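Local coordinates for protein putative fructose-aminoacid-6-phosphate deglycase (Bacillus subtilis, PDB 3EUA) that catalyses the conversion of a range of fructosamine 6-phosphates to glucose 6-phosphate and a free amino acid, at residues 195-208 with 245-259. Residues are numbered along the deposited sequence; the frame is centred on the assembly and turned at random.
Sequences IIYTMASGANYGVA and PFIILLGLDETRPLE
Tyr197 and Phe246 stack where two neighbouring parallel strands, 197-200 and 246-250, begin their pairing in the second SIS domain. The evidence for an offset stack is a centroid separation of 4.9 Å with the ring planes 12° apart. The offset leaves Tyr197 CB, not its ring, over the centre of the Phe246 face, 3.6 Å from that centroid. Tyr197 reaches this place with CG beside its own backbone N (chi1 -74°), and its hydroxyl bonds to His223 of the second subunit. Between the strands, Tyr197 N donates to Pro245 O, Ile247 N to Tyr197 O and Leu249 N to Met199 O, whereas the bond from Met199 N to Ile247 O is bent and weak. On the other side of the sheet, CD1 of Ile247 touches both CG2 of Ile196 and CG2 of Thr198, 4.0 Å from each. Further along, Leu249 CD1 meets Val207 CG1 at 3.8 Å, tying the strand to helix 205-220.

Beyond the strand ends the contact turns polar. Glu259, extended beyond CG, reaches back from helix 256-269: OE2 accepts Ser201 N at 2.9 Å on the anti side but 32° out of the carboxylate plane, while OE1 takes Gly251 N from above that plane. The carboxylate thus bridges both loops. Asp253 divides its oxygens similarly. OD2 receives Ala203 N at 2.6 Å nearly along the C-O axis; OD1 accepts Thr255 N, a capping bond, and Thr255 OG1 through its syn lone pair. Thr255 OG1 also lies 2.8 Å from Ser201 OG, and Gly202 N is bonded to Glu63 of the second subunit. Two buried carboxylates held by four backbone N-H groups and a hydroxyl would probably favour the ionised state, and they fix the loops at the carboxyl ends of the strands, near the subunit interface.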
loop_
_atom_site.group_PDB
_atom_site.type_symbol
_atom_site.label_atom_id
_atom_site.label_comp_id
_atom_site.label_asym_id
_atom_site.label_seq_id
_atom_site.Cartn_x
_atom_site.Cartn_y
_atom_site.Cartn_z
ATOM N N ILE A 195 -14.846 11.703 11.307
ATOM C CA ILE A 195 -14.048 10.637 10.729
ATOM C C ILE A 195 -14.932 9.609 10.042
ATOM O O ILE A 195 -15.970 9.223 10.554
ATOM C CB ILE A 195 -13.138 9.924 11.793
ATOM C CG1 ILE A 195 -12.238 8.894 11.106
ATOM C CG2 ILE A 195 -13.991 9.276 12.876
ATOM C CD1 ILE A 195 -11.087 8.351 11.946
ATOM N N ILE A 196 -14.519 9.179 8.857
ATOM C CA ILE A 196 -15.264 8.168 8.121
ATOM C C ILE A 196 -14.249 7.246 7.481
ATOM O O ILE A 196 -13.419 7.694 6.676
ATOM C CB ILE A 196 -16.151 8.735 7.005
ATOM C CG1 ILE A 196 -17.167 9.755 7.542
ATOM C CG2 ILE A 196 -16.853 7.549 6.263
ATOM C CD1 ILE A 196 -17.926 10.569 6.430
ATOM N N TYR A 197 -14.281 5.979 7.872
ATOM C CA TYR A 197 -13.381 4.973 7.301
ATOM C C TYR A 197 -13.925 4.434 6.006
ATOM O O TYR A 197 -15.124 4.500 5.747
ATOM C CB TYR A 197 -13.222 3.802 8.279
ATOM C CG TYR A 197 -12.375 4.095 9.478
ATOM C CD1 TYR A 197 -11.009 3.870 9.429
ATOM C CD2 TYR A 197 -12.910 4.597 10.657
ATOM C CE1 TYR A 197 -10.183 4.138 10.526
ATOM C CE2 TYR A 197 -12.094 4.862 11.767
ATOM C CZ TYR A 197 -10.730 4.619 11.695
ATOM O OH TYR A 197 -9.891 4.873 12.768
ATOM N N THR A 198 -13.031 3.943 5.150
ATOM C CA THR A 198 -13.426 3.249 3.957
ATOM C C THR A 198 -12.755 1.878 4.069
ATOM O O THR A 198 -11.799 1.683 4.873
ATOM C CB THR A 198 -13.013 3.936 2.642
ATOM O OG1 THR A 198 -11.577 3.985 2.543
ATOM C CG2 THR A 198 -13.638 5.337 2.528
HETATM N N MSE A 199 -13.272 0.920 3.322
HETATM C CA MSE A 199 -12.728 -0.435 3.333
HETATM C C MSE A 199 -13.057 -1.233 2.070
HETATM O O MSE A 199 -14.148 -1.185 1.575
HETATM C CB MSE A 199 -13.219 -1.162 4.580
HETATM C CG MSE A 199 -12.812 -2.581 4.661
HETATM SE SE MSE A 199 -12.820 -3.317 6.452
HETATM C CE MSE A 199 -12.956 -4.850 5.706
ATOM N N ALA A 200 -12.074 -1.951 1.556
ATOM C CA ALA A 200 -12.217 -2.785 0.354
ATOM C C ALA A 200 -10.942 -3.639 0.201
ATOM O O ALA A 200 -10.011 -3.517 1.015
ATOM C CB ALA A 200 -12.456 -1.942 -0.889
ATOM N N SER A 201 -10.933 -4.529 -0.793
ATOM C CA SER A 201 -9.782 -5.392 -1.083
ATOM C C SER A 201 -9.596 -5.567 -2.586
ATOM O O SER A 201 -10.316 -4.980 -3.401
ATOM C CB SER A 201 -9.943 -6.767 -0.410
ATOM O OG SER A 201 -11.047 -7.471 -0.947
ATOM N N GLY A 202 -8.556 -6.292 -2.961
ATOM C CA GLY A 202 -8.305 -6.575 -4.372
ATOM C C GLY A 202 -8.270 -5.372 -5.284
ATOM O O GLY A 202 -7.648 -4.372 -4.970
ATOM N N ALA A 203 -8.991 -5.452 -6.397
ATOM C CA ALA A 203 -9.036 -4.406 -7.409
ATOM C C ALA A 203 -9.815 -3.174 -6.986
ATOM O O ALA A 203 -9.778 -2.179 -7.690
ATOM C CB ALA A 203 -9.607 -4.958 -8.697
ATOM N N ASN A 204 -10.523 -3.254 -5.849
ATOM C CA ASN A 204 -11.342 -2.156 -5.343
ATOM C C ASN A 204 -10.628 -1.299 -4.301
ATOM O O ASN A 204 -11.147 -0.242 -3.904
ATOM C CB ASN A 204 -12.603 -2.767 -4.677
ATOM C CG ASN A 204 -13.190 -3.892 -5.496
ATOM O OD1 ASN A 204 -13.144 -5.062 -5.106
ATOM N ND2 ASN A 204 -13.629 -3.565 -6.685
ATOM N N TYR A 205 -9.455 -1.741 -3.822
ATOM C CA TYR A 205 -8.759 -1.031 -2.750
ATOM C C TYR A 205 -8.397 0.394 -3.129
ATOM O O TYR A 205 -8.569 1.291 -2.316
ATOM C CB TYR A 205 -7.531 -1.805 -2.220
ATOM C CG TYR A 205 -6.862 -1.014 -1.088
ATOM C CD1 TYR A 205 -7.450 -0.956 0.168
ATOM C CD2 TYR A 205 -5.710 -0.263 -1.303
ATOM C CE1 TYR A 205 -6.911 -0.222 1.184
ATOM C CE2 TYR A 205 -5.137 0.484 -0.259
ATOM C CZ TYR A 205 -5.756 0.501 0.972
ATOM O OH TYR A 205 -5.237 1.249 1.996
ATOM N N GLY A 206 -7.951 0.642 -4.356
ATOM C CA GLY A 206 -7.605 2.022 -4.772
ATOM C C GLY A 206 -8.805 2.969 -4.765
ATOM O O GLY A 206 -8.628 4.159 -4.505
ATOM N N VAL A 207 -10.018 2.437 -4.991
ATOM C CA VAL A 207 -11.262 3.231 -4.951
ATOM C C VAL A 207 -11.506 3.747 -3.533
ATOM O O VAL A 207 -11.853 4.925 -3.347
ATOM C CB VAL A 207 -12.501 2.415 -5.490
ATOM C CG1 VAL A 207 -13.789 3.189 -5.385
ATOM C CG2 VAL A 207 -12.237 2.011 -6.909
ATOM N N ALA A 208 -11.321 2.861 -2.544
ATOM C CA ALA A 208 -11.431 3.200 -1.142
ATOM C C ALA A 208 -10.336 4.208 -0.780
ATOM O O ALA A 208 -10.585 5.246 -0.126
ATOM C CB ALA A 208 -11.255 1.953 -0.292
ATOM N N PRO A 245 -18.330 5.591 11.673
ATOM C CA PRO A 245 -18.754 5.373 10.302
ATOM C C PRO A 245 -17.743 4.635 9.392
ATOM O O PRO A 245 -16.544 4.973 9.340
ATOM C CB PRO A 245 -18.946 6.791 9.762
ATOM C CG PRO A 245 -19.006 7.676 10.938
ATOM C CD PRO A 245 -18.088 7.024 11.908
ATOM N N PHE A 246 -18.256 3.643 8.676
ATOM C CA PHE A 246 -17.497 2.850 7.706
ATOM C C PHE A 246 -18.204 2.782 6.373
ATOM O O PHE A 246 -19.390 2.476 6.333
ATOM C CB PHE A 246 -17.324 1.390 8.184
ATOM C CG PHE A 246 -16.026 1.129 8.950
ATOM C CD1 PHE A 246 -15.911 1.433 10.299
ATOM C CD2 PHE A 246 -14.937 0.578 8.306
ATOM C CE1 PHE A 246 -14.721 1.178 10.994
ATOM C CE2 PHE A 246 -13.746 0.341 8.998
ATOM C CZ PHE A 246 -13.647 0.644 10.333
ATOM N N ILE A 247 -17.480 3.085 5.296
ATOM C CA ILE A 247 -17.961 2.925 3.943
ATOM C C ILE A 247 -17.290 1.633 3.507
ATOM O O ILE A 247 -16.053 1.549 3.502
ATOM C CB ILE A 247 -17.522 4.022 2.965
ATOM C CG1 ILE A 247 -18.168 5.371 3.285
ATOM C CG2 ILE A 247 -17.851 3.604 1.502
ATOM C CD1 ILE A 247 -17.508 6.495 2.496
ATOM N N ILE A 248 -18.088 0.649 3.133
ATOM C CA ILE A 248 -17.599 -0.667 2.758
ATOM C C ILE A 248 -17.947 -1.019 1.330
ATOM O O ILE A 248 -19.101 -0.939 0.912
ATOM C CB ILE A 248 -18.214 -1.694 3.703
ATOM C CG1 ILE A 248 -17.677 -1.430 5.112
ATOM C CG2 ILE A 248 -17.952 -3.136 3.190
ATOM C CD1 ILE A 248 -18.181 -2.379 6.210
ATOM N N LEU A 249 -16.923 -1.388 0.565
ATOM C CA LEU A 249 -17.114 -1.716 -0.836
ATOM C C LEU A 249 -16.973 -3.199 -1.095
ATOM O O LEU A 249 -16.048 -3.826 -0.617
ATOM C CB LEU A 249 -16.084 -1.012 -1.712
ATOM C CG LEU A 249 -15.981 0.495 -1.535
ATOM C CD1 LEU A 249 -14.825 1.009 -2.414
ATOM C CD2 LEU A 249 -17.311 1.211 -1.785
ATOM N N LEU A 250 -17.907 -3.755 -1.836
ATOM C CA LEU A 250 -17.847 -5.155 -2.192
ATOM C C LEU A 250 -17.813 -5.196 -3.703
ATOM O O LEU A 250 -18.719 -4.687 -4.368
ATOM C CB LEU A 250 -19.008 -5.964 -1.623
ATOM C CG LEU A 250 -19.058 -6.048 -0.100
ATOM C CD1 LEU A 250 -19.956 -4.905 0.450
ATOM C CD2 LEU A 250 -19.561 -7.408 0.273
ATOM N N GLY A 251 -16.749 -5.782 -4.244
ATOM C CA GLY A 251 -16.561 -5.865 -5.683
ATOM C C GLY A 251 -16.948 -7.213 -6.225
ATOM O O GLY A 251 -17.656 -7.979 -5.570
ATOM N N LEU A 252 -16.465 -7.495 -7.418
ATOM C CA LEU A 252 -16.777 -8.747 -8.112
ATOM C C LEU A 252 -15.506 -9.539 -8.472
ATOM O O LEU A 252 -15.524 -10.471 -9.312
ATOM C CB LEU A 252 -17.570 -8.440 -9.395
ATOM C CG LEU A 252 -18.932 -7.745 -9.248
ATOM C CD1 LEU A 252 -19.494 -7.339 -10.591
ATOM C CD2 LEU A 252 -19.932 -8.632 -8.482
ATOM N N ASP A 253 -14.395 -9.170 -7.858
ATOM C CA ASP A 253 -13.145 -9.873 -8.137
ATOM C C ASP A 253 -12.998 -11.069 -7.182
ATOM O O ASP A 253 -13.876 -11.365 -6.343
ATOM C CB ASP A 253 -11.891 -8.927 -8.208
ATOM C CG ASP A 253 -11.441 -8.323 -6.855
ATOM O OD1 ASP A 253 -11.692 -8.902 -5.765
ATOM O OD2 ASP A 253 -10.791 -7.239 -6.890
ATOM N N GLU A 254 -11.882 -11.759 -7.337
ATOM C CA GLU A 254 -11.585 -12.931 -6.564
ATOM C C GLU A 254 -11.489 -12.690 -5.064
ATOM O O GLU A 254 -11.606 -13.634 -4.315
ATOM C CB GLU A 254 -10.256 -13.561 -7.034
ATOM C CG GLU A 254 -10.189 -14.156 -8.447
ATOM C CD GLU A 254 -10.167 -13.147 -9.588
ATOM O OE1 GLU A 254 -10.188 -11.926 -9.324
ATOM O OE2 GLU A 254 -10.125 -13.593 -10.760
ATOM N N THR A 255 -11.271 -11.440 -4.640
ATOM C CA THR A 255 -11.108 -11.091 -3.242
ATOM C C THR A 255 -12.399 -10.693 -2.551
ATOM O O THR A 255 -12.374 -10.390 -1.365
ATOM C CB THR A 255 -10.049 -9.959 -3.066
ATOM O OG1 THR A 255 -10.600 -8.672 -3.393
ATOM C CG2 THR A 255 -8.817 -10.225 -3.920
ATOM N N ARG A 256 -13.526 -10.737 -3.252
ATOM C CA ARG A 256 -14.803 -10.413 -2.639
ATOM C C ARG A 256 -15.042 -11.148 -1.285
ATOM O O ARG A 256 -15.616 -10.550 -0.364
ATOM C CB ARG A 256 -15.933 -10.710 -3.599
ATOM C CG ARG A 256 -17.302 -10.394 -3.042
ATOM C CD ARG A 256 -18.333 -10.882 -3.980
ATOM N NE ARG A 256 -19.652 -10.722 -3.402
ATOM C CZ ARG A 256 -20.362 -9.607 -3.430
ATOM N NH1 ARG A 256 -19.928 -8.497 -4.045
ATOM N NH2 ARG A 256 -21.558 -9.624 -2.866
ATOM N N PRO A 257 -14.636 -12.445 -1.153
ATOM C CA PRO A 257 -14.813 -13.060 0.175
ATOM C C PRO A 257 -14.200 -12.264 1.338
ATOM O O PRO A 257 -14.732 -12.319 2.455
ATOM C CB PRO A 257 -14.099 -14.400 0.027
ATOM C CG PRO A 257 -14.210 -14.713 -1.455
ATOM C CD PRO A 257 -14.054 -13.408 -2.119
ATOM N N LEU A 258 -13.085 -11.563 1.093
ATOM C CA LEU A 258 -12.464 -10.734 2.134
ATOM C C LEU A 258 -13.424 -9.628 2.550
ATOM O O LEU A 258 -13.581 -9.375 3.736
ATOM C CB LEU A 258 -11.146 -10.082 1.659
ATOM C CG LEU A 258 -9.865 -10.925 1.550
ATOM C CD1 LEU A 258 -10.056 -12.189 0.692
ATOM C CD2 LEU A 258 -8.666 -10.029 1.064
ATOM N N GLU A 259 -14.073 -9.017 1.552
ATOM C CA GLU A 259 -15.020 -7.919 1.739
ATOM C C GLU A 259 -16.282 -8.423 2.459
ATOM O O GLU A 259 -16.791 -7.807 3.384
ATOM C CB GLU A 259 -15.310 -7.292 0.356
ATOM C CG GLU A 259 -14.022 -6.669 -0.282
ATOM C CD GLU A 259 -14.130 -6.217 -1.743
ATOM O OE1 GLU A 259 -14.772 -6.922 -2.590
ATOM O OE2 GLU A 259 -13.491 -5.165 -2.054
#